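Local coordinates for FBP protein (Leishmania major, PDB 5OEZ), which probably hydrolyses fructose 1,6-bisphosphate to fructose 6-phosphate and phosphate, a magnesium-dependent step of gluconeogenesis, at residues C[27-41]-C[80-92]. Sequence-based numbering, arbitrary orientation.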
loop_
_atom_site.group_PDB
_atom_site.type_symbol
_atom_site.label_atom_id
_atom_site.label_comp_id
_atom_site.label_asym_id
_atom_site.label_seq_id
_atom_site.Cartn_x
_atom_site.Cartn_y
_atom_site.Cartn_z
ATOM N N ASP C 27 24.359 -17.039 -9.415
ATOM C CA ASP C 27 24.902 -15.833 -8.784
ATOM C C ASP C 27 24.137 -14.582 -9.227
ATOM O O ASP C 27 23.823 -13.720 -8.415
ATOM C CB ASP C 27 26.396 -15.652 -9.117
ATOM C CG ASP C 27 27.323 -16.369 -8.135
ATOM O OD1 ASP C 27 26.993 -17.501 -7.708
ATOM O OD2 ASP C 27 28.392 -15.788 -7.798
ATOM N N PHE C 28 23.808 -14.504 -10.509
ATOM C CA PHE C 28 23.197 -13.300 -11.062
ATOM C C PHE C 28 21.777 -13.090 -10.517
ATOM O O PHE C 28 21.361 -11.952 -10.255
ATOM C CB PHE C 28 23.210 -13.322 -12.605
ATOM C CG PHE C 28 22.797 -12.014 -13.231
ATOM C CD1 PHE C 28 23.539 -10.870 -13.014
ATOM C CD2 PHE C 28 21.659 -11.928 -14.029
ATOM C CE1 PHE C 28 23.154 -9.660 -13.570
ATOM C CE2 PHE C 28 21.268 -10.728 -14.586
ATOM C CZ PHE C 28 22.019 -9.588 -14.362
ATOM N N THR C 29 21.041 -14.182 -10.361
ATOM C CA THR C 29 19.722 -14.148 -9.760
ATOM C C THR C 29 19.780 -13.574 -8.347
ATOM O O THR C 29 18.977 -12.701 -7.993
ATOM C CB THR C 29 19.119 -15.560 -9.763
ATOM O OG1 THR C 29 18.974 -15.993 -11.115
ATOM C CG2 THR C 29 17.735 -15.597 -9.107
ATOM N N LEU C 30 20.715 -14.065 -7.538
ATOM C CA LEU C 30 20.857 -13.571 -6.172
ATOM C C LEU C 30 21.237 -12.099 -6.162
ATOM O O LEU C 30 20.706 -11.335 -5.354
ATOM C CB LEU C 30 21.858 -14.403 -5.364
ATOM C CG LEU C 30 21.559 -15.895 -5.155
ATOM C CD1 LEU C 30 22.519 -16.492 -4.133
ATOM C CD2 LEU C 30 20.124 -16.139 -4.735
ATOM N N LEU C 31 22.129 -11.693 -7.071
ATOM C CA LEU C 31 22.477 -10.280 -7.211
ATOM C C LEU C 31 21.238 -9.413 -7.507
ATOM O O LEU C 31 21.022 -8.393 -6.871
ATOM C CB LEU C 31 23.512 -10.084 -8.317
ATOM C CG LEU C 31 24.028 -8.659 -8.530
ATOM C CD1 LEU C 31 24.995 -8.308 -7.416
ATOM C CD2 LEU C 31 24.728 -8.536 -9.874
ATOM N N MET C 32 20.446 -9.821 -8.485
ATOM C CA MET C 32 19.259 -9.064 -8.853
ATOM C C MET C 32 18.189 -9.064 -7.773
ATOM O O MET C 32 17.450 -8.094 -7.675
ATOM C CB MET C 32 18.696 -9.511 -10.205
ATOM C CG MET C 32 19.609 -9.180 -11.384
ATOM S SD MET C 32 20.174 -7.464 -11.433
ATOM C CE MET C 32 18.640 -6.523 -11.249
ATOM N N MET C 33 18.110 -10.126 -6.964
ATOM C CA MET C 33 17.244 -10.104 -5.776
ATOM C C MET C 33 17.659 -9.016 -4.828
ATOM O O MET C 33 16.811 -8.287 -4.291
ATOM C CB MET C 33 17.309 -11.401 -4.974
ATOM C CG MET C 33 16.044 -12.211 -4.943
ATOM S SD MET C 33 16.161 -13.661 -5.993
ATOM C CE MET C 33 17.471 -14.714 -5.416
ATOM N N ALA C 34 18.963 -8.958 -4.559
ATOM C CA ALA C 34 19.499 -7.964 -3.642
ATOM C C ALA C 34 19.224 -6.522 -4.136
ATOM O O ALA C 34 18.861 -5.645 -3.340
ATOM C CB ALA C 34 20.978 -8.203 -3.422
ATOM N N ILE C 35 19.366 -6.298 -5.440
ATOM C CA ILE C 35 19.103 -4.985 -6.039
ATOM C C ILE C 35 17.623 -4.610 -5.965
ATOM O O ILE C 35 17.278 -3.459 -5.668
ATOM C CB ILE C 35 19.629 -4.915 -7.490
ATOM C CG1 ILE C 35 21.169 -4.914 -7.473
ATOM C CG2 ILE C 35 19.146 -3.656 -8.201
ATOM C CD1 ILE C 35 21.833 -4.972 -8.830
ATOM N N GLN C 36 16.749 -5.563 -6.273
ATOM C CA GLN C 36 15.311 -5.327 -6.169
ATOM C C GLN C 36 14.923 -4.942 -4.753
ATOM O O GLN C 36 14.156 -4.000 -4.564
ATOM C CB GLN C 36 14.526 -6.559 -6.560
ATOM C CG GLN C 36 14.500 -6.830 -8.041
ATOM C CD GLN C 36 13.736 -8.106 -8.320
ATOM O OE1 GLN C 36 12.507 -8.107 -8.314
ATOM N NE2 GLN C 36 14.460 -9.203 -8.560
ATOM N N THR C 37 15.458 -5.662 -3.771
ATOM C CA THR C 37 15.151 -5.371 -2.382
ATOM C C THR C 37 15.590 -3.974 -2.015
ATOM O O THR C 37 14.843 -3.230 -1.334
ATOM C CB THR C 37 15.796 -6.397 -1.421
ATOM O OG1 THR C 37 15.350 -7.704 -1.772
ATOM C CG2 THR C 37 15.383 -6.130 0.013
ATOM N N SER C 38 16.797 -3.610 -2.464
ATOM C CA SER C 38 17.363 -2.274 -2.187
ATOM C C SER C 38 16.475 -1.182 -2.756
ATOM O O SER C 38 16.202 -0.177 -2.096
ATOM C CB SER C 38 18.772 -2.141 -2.778
ATOM O OG SER C 38 19.634 -3.141 -2.271
ATOM N N VAL C 39 16.032 -1.397 -3.988
ATOM C CA VAL C 39 15.193 -0.427 -4.686
ATOM C C VAL C 39 13.868 -0.219 -3.954
ATOM O O VAL C 39 13.409 0.918 -3.824
ATOM C CB VAL C 39 15.003 -0.811 -6.166
ATOM C CG1 VAL C 39 13.964 0.063 -6.855
ATOM C CG2 VAL C 39 16.331 -0.649 -6.913
ATOM N N LYS C 40 13.287 -1.303 -3.456
ATOM C CA LYS C 40 12.009 -1.217 -2.752
ATOM C C LYS C 40 12.131 -0.508 -1.420
ATOM O O LYS C 40 11.226 0.227 -1.023
ATOM C CB LYS C 40 11.405 -2.604 -2.573
ATOM C CG LYS C 40 10.949 -3.174 -3.895
ATOM C CD LYS C 40 10.230 -4.498 -3.790
ATOM C CE LYS C 40 11.136 -5.608 -3.313
ATOM N NZ LYS C 40 10.274 -6.741 -2.894
ATOM N N VAL C 41 13.235 -0.751 -0.722
ATOM C CA VAL C 41 13.502 -0.080 0.539
ATOM C C VAL C 41 13.669 1.425 0.325
ATOM O O VAL C 41 13.139 2.234 1.089
ATOM C CB VAL C 41 14.744 -0.683 1.249
ATOM C CG1 VAL C 41 15.208 0.195 2.410
ATOM C CG2 VAL C 41 14.416 -2.077 1.762
ATOM N N ALA C 80 21.458 0.652 2.452
ATOM C CA ALA C 80 20.590 -0.400 1.933
ATOM C C ALA C 80 21.271 -1.206 0.847
ATOM O O ALA C 80 21.401 -2.429 0.960
ATOM C CB ALA C 80 19.304 0.201 1.399
ATOM N N PHE C 81 21.738 -0.519 -0.189
ATOM C CA PHE C 81 22.473 -1.191 -1.269
ATOM C C PHE C 81 23.627 -2.044 -0.753
ATOM O O PHE C 81 23.776 -3.185 -1.174
ATOM C CB PHE C 81 22.989 -0.204 -2.304
ATOM C CG PHE C 81 22.079 -0.033 -3.487
ATOM C CD1 PHE C 81 22.065 -0.974 -4.494
ATOM C CD2 PHE C 81 21.265 1.090 -3.607
ATOM C CE1 PHE C 81 21.234 -0.823 -5.595
ATOM C CE2 PHE C 81 20.440 1.258 -4.705
ATOM C CZ PHE C 81 20.422 0.298 -5.704
ATOM N N LYS C 82 24.416 -1.506 0.163
ATOM C CA LYS C 82 25.579 -2.234 0.675
ATOM C C LYS C 82 25.195 -3.448 1.480
ATOM O O LYS C 82 25.823 -4.497 1.347
ATOM C CB LYS C 82 26.485 -1.335 1.523
ATOM C CG LYS C 82 27.167 -0.244 0.732
ATOM C CD LYS C 82 28.234 0.523 1.515
ATOM C CE LYS C 82 27.923 0.797 2.975
ATOM N NZ LYS C 82 28.977 1.708 3.500
ATOM N N ALA C 83 24.180 -3.302 2.329
ATOM C CA ALA C 83 23.784 -4.387 3.223
ATOM C C ALA C 83 23.247 -5.580 2.444
ATOM O O ALA C 83 23.662 -6.724 2.670
ATOM C CB ALA C 83 22.754 -3.905 4.220
ATOM N N TYR C 84 22.359 -5.309 1.498
ATOM C CA TYR C 84 21.761 -6.366 0.717
ATOM C C TYR C 84 22.731 -6.981 -0.295
ATOM O O TYR C 84 22.712 -8.194 -0.492
ATOM C CB TYR C 84 20.446 -5.880 0.064
ATOM C CG TYR C 84 19.371 -5.555 1.100
ATOM C CD1 TYR C 84 18.896 -6.538 1.964
ATOM C CD2 TYR C 84 18.849 -4.263 1.234
ATOM C CE1 TYR C 84 17.943 -6.242 2.929
ATOM C CE2 TYR C 84 17.890 -3.963 2.192
ATOM C CZ TYR C 84 17.436 -4.958 3.029
ATOM O OH TYR C 84 16.497 -4.681 3.984
ATOM N N LEU C 85 23.583 -6.170 -0.925
ATOM C CA LEU C 85 24.555 -6.697 -1.902
ATOM C C LEU C 85 25.618 -7.555 -1.234
ATOM O O LEU C 85 25.928 -8.627 -1.731
ATOM C CB LEU C 85 25.217 -5.585 -2.715
ATOM C CG LEU C 85 24.342 -4.883 -3.755
ATOM C CD1 LEU C 85 25.005 -3.606 -4.236
ATOM C CD2 LEU C 85 24.046 -5.797 -4.930
ATOM N N LEU C 86 26.157 -7.102 -0.110
ATOM C CA LEU C 86 27.176 -7.877 0.604
ATOM C C LEU C 86 26.642 -9.211 1.133
ATOM O O LEU C 86 27.368 -10.196 1.130
ATOM C CB LEU C 86 27.814 -7.050 1.731
ATOM C CG LEU C 86 28.711 -5.883 1.270
ATOM C CD1 LEU C 86 29.113 -5.002 2.455
ATOM C CD2 LEU C 86 29.953 -6.364 0.520
ATOM N N SER C 87 25.378 -9.246 1.556
ATOM C CA SER C 87 24.774 -10.483 2.053
ATOM C C SER C 87 24.269 -11.399 0.944
ATOM O O SER C 87 23.860 -12.516 1.224
ATOM C CB SER C 87 23.645 -10.182 3.063
ATOM O OG SER C 87 22.457 -9.719 2.419
ATOM N N SER C 88 24.268 -10.945 -0.305
ATOM C CA SER C 88 23.791 -11.779 -1.412
ATOM C C SER C 88 24.647 -13.029 -1.692
ATOM O O SER C 88 24.137 -13.978 -2.293
ATOM C CB SER C 88 23.667 -10.951 -2.703
ATOM O OG SER C 88 24.934 -10.541 -3.219
ATOM N N THR C 89 25.924 -12.998 -1.285
ATOM C CA THR C 89 26.970 -13.953 -1.674
ATOM C C THR C 89 27.435 -13.828 -3.132
ATOM O O THR C 89 28.252 -14.625 -3.588
ATOM C CB THR C 89 26.602 -15.443 -1.406
ATOM O OG1 THR C 89 25.679 -15.914 -2.404
ATOM C CG2 THR C 89 26.035 -15.638 0.006
ATOM N N SER C 90 26.964 -12.823 -3.851
ATOM C CA SER C 90 27.260 -12.690 -5.282
ATOM C C SER C 90 28.407 -11.733 -5.619
ATOM O O SER C 90 28.900 -11.759 -6.745
ATOM C CB SER C 90 25.995 -12.248 -6.035
ATOM O OG SER C 90 25.090 -13.332 -6.109
ATOM N N VAL C 91 28.796 -10.860 -4.692
ATOM C CA VAL C 91 29.734 -9.783 -5.029
ATOM C C VAL C 91 31.114 -10.044 -4.449
ATOM O O VAL C 91 31.254 -10.519 -3.320
ATOM C CB VAL C 91 29.221 -8.380 -4.621
ATOM C CG1 VAL C 91 27.749 -8.225 -4.965
ATOM C CG2 VAL C 91 29.456 -8.092 -3.152
ATOM N N CYS C 92 32.122 -9.750 -5.255
ATOM C CA CYS C 92 33.514 -9.710 -4.821
ATOM C C CYS C 92 33.860 -8.325 -4.266
ATOM O O CYS C 92 34.414 -8.190 -3.167
ATOM C CB CYS C 92 34.410 -10.001 -6.027
ATOM S SG CYS C 92 36.139 -10.101 -5.570
#
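Ser38 and Thr37 each press a carbon onto an aromatic ring of the facing helix. Helix segments 27-41 and 80-87 run nearly antiparallel, at 158°, and their axes approach to 8.5 Å. Ser38 CB sits over the centre of the Phe81 ring, 3.8 Å from its centroid, in a CH-pi contact. The Ser38 hydroxyl lies beside its own backbone N (chi1 -58°). There OG donates to Ala34 O one turn back, so this polar group is satisfied while it packs against Phe81 CA and Tyr84 CB. Tyr84 is a knob in the hole formed by Ala34, Thr37, Ser38 and Val41. Thr37 CG2, anti to the backbone N, covers one face of the Tyr84 ring, 3.8 Å from the centroid. Val41 CG2 meets Tyr84 CE2 at 4.0 Å. The small Ala34 lets the backbones come close, and its CB is 3.4 Å from Tyr84 O. Further along, Leu31 CD1 touches both Leu85 CD2 and Val91 CG1 at 3.7 Å. Past the second helix, Ser90 OG donates to Asp27 O at 2.7 Å. The bond ties the loop to the first turn of helix 27-47, where the same carbonyl also accepts from Leu31 N. Ser88 OG accepts from Ser90 N in an ST turn that shapes this loop.

Asp27, Phe28 and Thr29 belong to the allosteric AMP site, which is empty here. Tyr84 OH bonds to Pro9 O of the second subunit. Phe81 meets Phe117, and Ile35 touches Ile115, so the helix pair packs on strand 113-121, while Val39 reaches strand 167-173 of the same sheet.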